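Long-range contact in polyphosphate kinase (Porphyromonas gingivalis, PDB 2O8R), which probably catalyses the reversible transfer of the terminal phosphate of ATP to a growing polyphosphate chain, with magnesium as cofactor: residues 435-440 with 624-629. The protein carries 3 engineered substitutions. Residues are numbered along the deposited sequence; the frame is centred on the assembly and turned at random.
With SO4 (sulfate ion), chain F.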
loop_
_atom_site.group_PDB
_atom_site.type_symbol
_atom_site.label_atom_id
_atom_site.label_comp_id
_atom_site.label_asym_id
_atom_site.label_seq_id
_atom_site.Cartn_x
_atom_site.Cartn_y
_atom_site.Cartn_z
ATOM N N GLY A 435 23.119 8.640 16.741
ATOM C CA GLY A 435 24.450 8.212 17.172
ATOM C C GLY A 435 24.743 6.761 16.840
ATOM O O GLY A 435 25.618 6.456 16.028
ATOM N N LEU A 436 24.018 5.863 17.499
ATOM C CA LEU A 436 24.036 4.456 17.141
ATOM C C LEU A 436 22.654 4.053 16.630
ATOM O O LEU A 436 21.665 4.151 17.357
ATOM C CB LEU A 436 24.496 3.579 18.319
ATOM C CG LEU A 436 23.899 3.711 19.728
ATOM C CD1 LEU A 436 22.789 2.692 19.964
ATOM C CD2 LEU A 436 24.986 3.550 20.786
ATOM N N LYS A 437 22.577 3.654 15.365
ATOM C CA LYS A 437 21.355 3.054 14.864
ATOM C C LYS A 437 21.537 1.543 14.920
ATOM O O LYS A 437 22.597 1.029 14.568
ATOM C CB LYS A 437 20.985 3.578 13.470
ATOM C CG LYS A 437 22.064 3.465 12.392
ATOM C CD LYS A 437 21.825 4.472 11.259
ATOM C CE LYS A 437 22.399 4.011 9.912
ATOM N NZ LYS A 437 23.884 4.034 9.831
ATOM N N VAL A 438 20.526 0.838 15.422
ATOM C CA VAL A 438 20.662 -0.596 15.681
ATOM C C VAL A 438 20.411 -1.406 14.415
ATOM O O VAL A 438 19.273 -1.588 13.975
ATOM C CB VAL A 438 19.741 -1.072 16.833
ATOM C CG1 VAL A 438 19.841 -2.582 17.040
ATOM C CG2 VAL A 438 20.091 -0.344 18.116
ATOM N N HIS A 439 21.492 -1.893 13.831
ATOM C CA HIS A 439 21.390 -2.671 12.615
ATOM C C HIS A 439 21.257 -4.158 12.942
ATOM O O HIS A 439 20.887 -4.949 12.083
ATOM C CB HIS A 439 22.594 -2.391 11.717
ATOM C CG HIS A 439 22.480 -2.984 10.354
ATOM N ND1 HIS A 439 23.142 -4.135 9.988
ATOM C CD2 HIS A 439 21.768 -2.599 9.271
ATOM C CE1 HIS A 439 22.852 -4.427 8.734
ATOM N NE2 HIS A 439 22.023 -3.510 8.275
ATOM N N ALA A 440 21.549 -4.519 14.192
ATOM C CA ALA A 440 21.446 -5.900 14.685
ATOM C C ALA A 440 20.122 -6.580 14.325
ATOM O O ALA A 440 19.064 -5.960 14.352
ATOM C CB ALA A 440 21.648 -5.920 16.181
ATOM N N TYR A 624 31.807 0.976 13.324
ATOM C CA TYR A 624 31.980 2.105 14.245
ATOM C C TYR A 624 30.716 2.896 14.600
ATOM O O TYR A 624 30.520 3.265 15.755
ATOM C CB TYR A 624 33.069 3.046 13.727
ATOM C CG TYR A 624 34.411 2.371 13.514
ATOM C CD1 TYR A 624 35.173 1.930 14.595
ATOM C CD2 TYR A 624 34.916 2.172 12.232
ATOM C CE1 TYR A 624 36.404 1.309 14.403
ATOM C CE2 TYR A 624 36.144 1.554 12.025
ATOM C CZ TYR A 624 36.885 1.128 13.116
ATOM O OH TYR A 624 38.102 0.517 12.919
ATOM N N ASN A 625 29.861 3.155 13.615
ATOM C CA ASN A 625 28.649 3.958 13.833
ATOM C C ASN A 625 27.435 3.187 14.356
ATOM O O ASN A 625 26.722 3.660 15.243
ATOM C CB ASN A 625 28.256 4.697 12.553
ATOM C CG ASN A 625 29.329 5.636 12.074
ATOM O OD1 ASN A 625 30.518 5.395 12.277
ATOM N ND2 ASN A 625 28.918 6.720 11.432
ATOM N N ARG A 626 27.198 2.010 13.792
ATOM C CA ARG A 626 26.030 1.205 14.123
ATOM C C ARG A 626 26.237 0.271 15.318
ATOM O O ARG A 626 27.366 -0.074 15.670
ATOM C CB ARG A 626 25.626 0.365 12.903
ATOM C CG ARG A 626 24.881 1.134 11.835
ATOM C CD ARG A 626 25.653 1.213 10.546
ATOM N NE ARG A 626 25.553 -0.039 9.800
ATOM C CZ ARG A 626 24.592 -0.324 8.923
ATOM N NH1 ARG A 626 24.596 -1.494 8.296
ATOM N NH2 ARG A 626 23.631 0.554 8.665
ATOM N N ILE A 627 25.142 -0.159 15.934
ATOM C CA ILE A 627 25.231 -1.352 16.755
ATOM C C ILE A 627 24.860 -2.595 15.929
ATOM O O ILE A 627 23.756 -2.708 15.383
ATOM C CB ILE A 627 24.485 -1.219 18.108
ATOM C CG1 ILE A 627 25.436 -0.591 19.143
ATOM C CG2 ILE A 627 23.988 -2.581 18.609
ATOM C CD1 ILE A 627 24.869 -0.458 20.530
ATOM N N GLU A 628 25.831 -3.497 15.816
ATOM C CA GLU A 628 25.716 -4.703 15.002
ATOM C C GLU A 628 25.914 -5.928 15.874
ATOM O O GLU A 628 26.334 -5.820 17.026
ATOM C CB GLU A 628 26.816 -4.720 13.934
ATOM C CG GLU A 628 26.909 -3.472 13.085
ATOM C CD GLU A 628 26.007 -3.501 11.861
ATOM O OE1 GLU A 628 25.336 -4.522 11.618
ATOM O OE2 GLU A 628 25.986 -2.493 11.126
ATOM N N THR A 629 25.636 -7.099 15.317
ATOM C CA THR A 629 25.959 -8.347 16.003
ATOM C C THR A 629 26.734 -9.329 15.145
ATOM O O THR A 629 26.606 -9.353 13.917
ATOM C CB THR A 629 24.714 -9.076 16.525
ATOM O OG1 THR A 629 23.763 -9.244 15.457
ATOM C CG2 THR A 629 24.099 -8.309 17.669
HETATM S S SO4 F . 20.789 -4.654 5.312
HETATM O O1 SO4 F . 20.215 -5.331 4.151
HETATM O O2 SO4 F . 21.651 -3.557 4.846
HETATM O O3 SO4 F . 19.712 -4.118 6.142
HETATM O O4 SO4 F . 21.512 -5.620 6.134
#
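H439, the predicted phosphohistidine intermediate, is held by E628 and R626 where the two C-terminal regions, both of phospholipase D-like families, meet, with 435-440 from the first and 624-629 from the second. The backbones run nearly parallel and share a single bridge at V438 and I627. Around it, I627 N donates to K437 O (3.1 Å), while I627 O accepts from two successive amides, H439 N at 2.9 Å and A440 N at 3.1 Å.

Polar side chains orient the imidazole. With chi1 at -171° the H439 ring swings away from its own backbone N and reaches the E628 carboxylate, whose plane is turned 57° from the ring. ND1 donates to E628 OE1 at 2.8 Å, on the syn side and somewhat out of both planes. With ND1 so engaged, NE2 is turned to the sulfate, consistent with its being the nitrogen that faces phosphate. S615 OG also bonds OE1, whereas E628 OE2 forms a salt bridge with R626 NE (2.8 Å), its hydrogen bond weak, so one carboxylate contacts both ring and guanidinium.

Stacking is the third element: the R626 guanidinium lies over one ring face, centres 3.9 Å apart and planes inclined by 29°, with NH1 above the ring centre. Bends at chi2 and chi3 fold the arginine back to this place. K437 NZ comes to the guanidinium edge, and the two would probably add positive charge around H439.

Among apolar contacts, L436 CD1 lies 3.8 Å from I627 CD1, the two side chains side by side; V438 CG1 faces I627 CG2 more loosely, and A440 CB meets T629 CG2. The sulfate, probably from the crystallisation liquor and also hydrogen-bonded to H597 and R599, receives a weak hydrogen bond from H439 NE2 to its O3, 3.2 Å long.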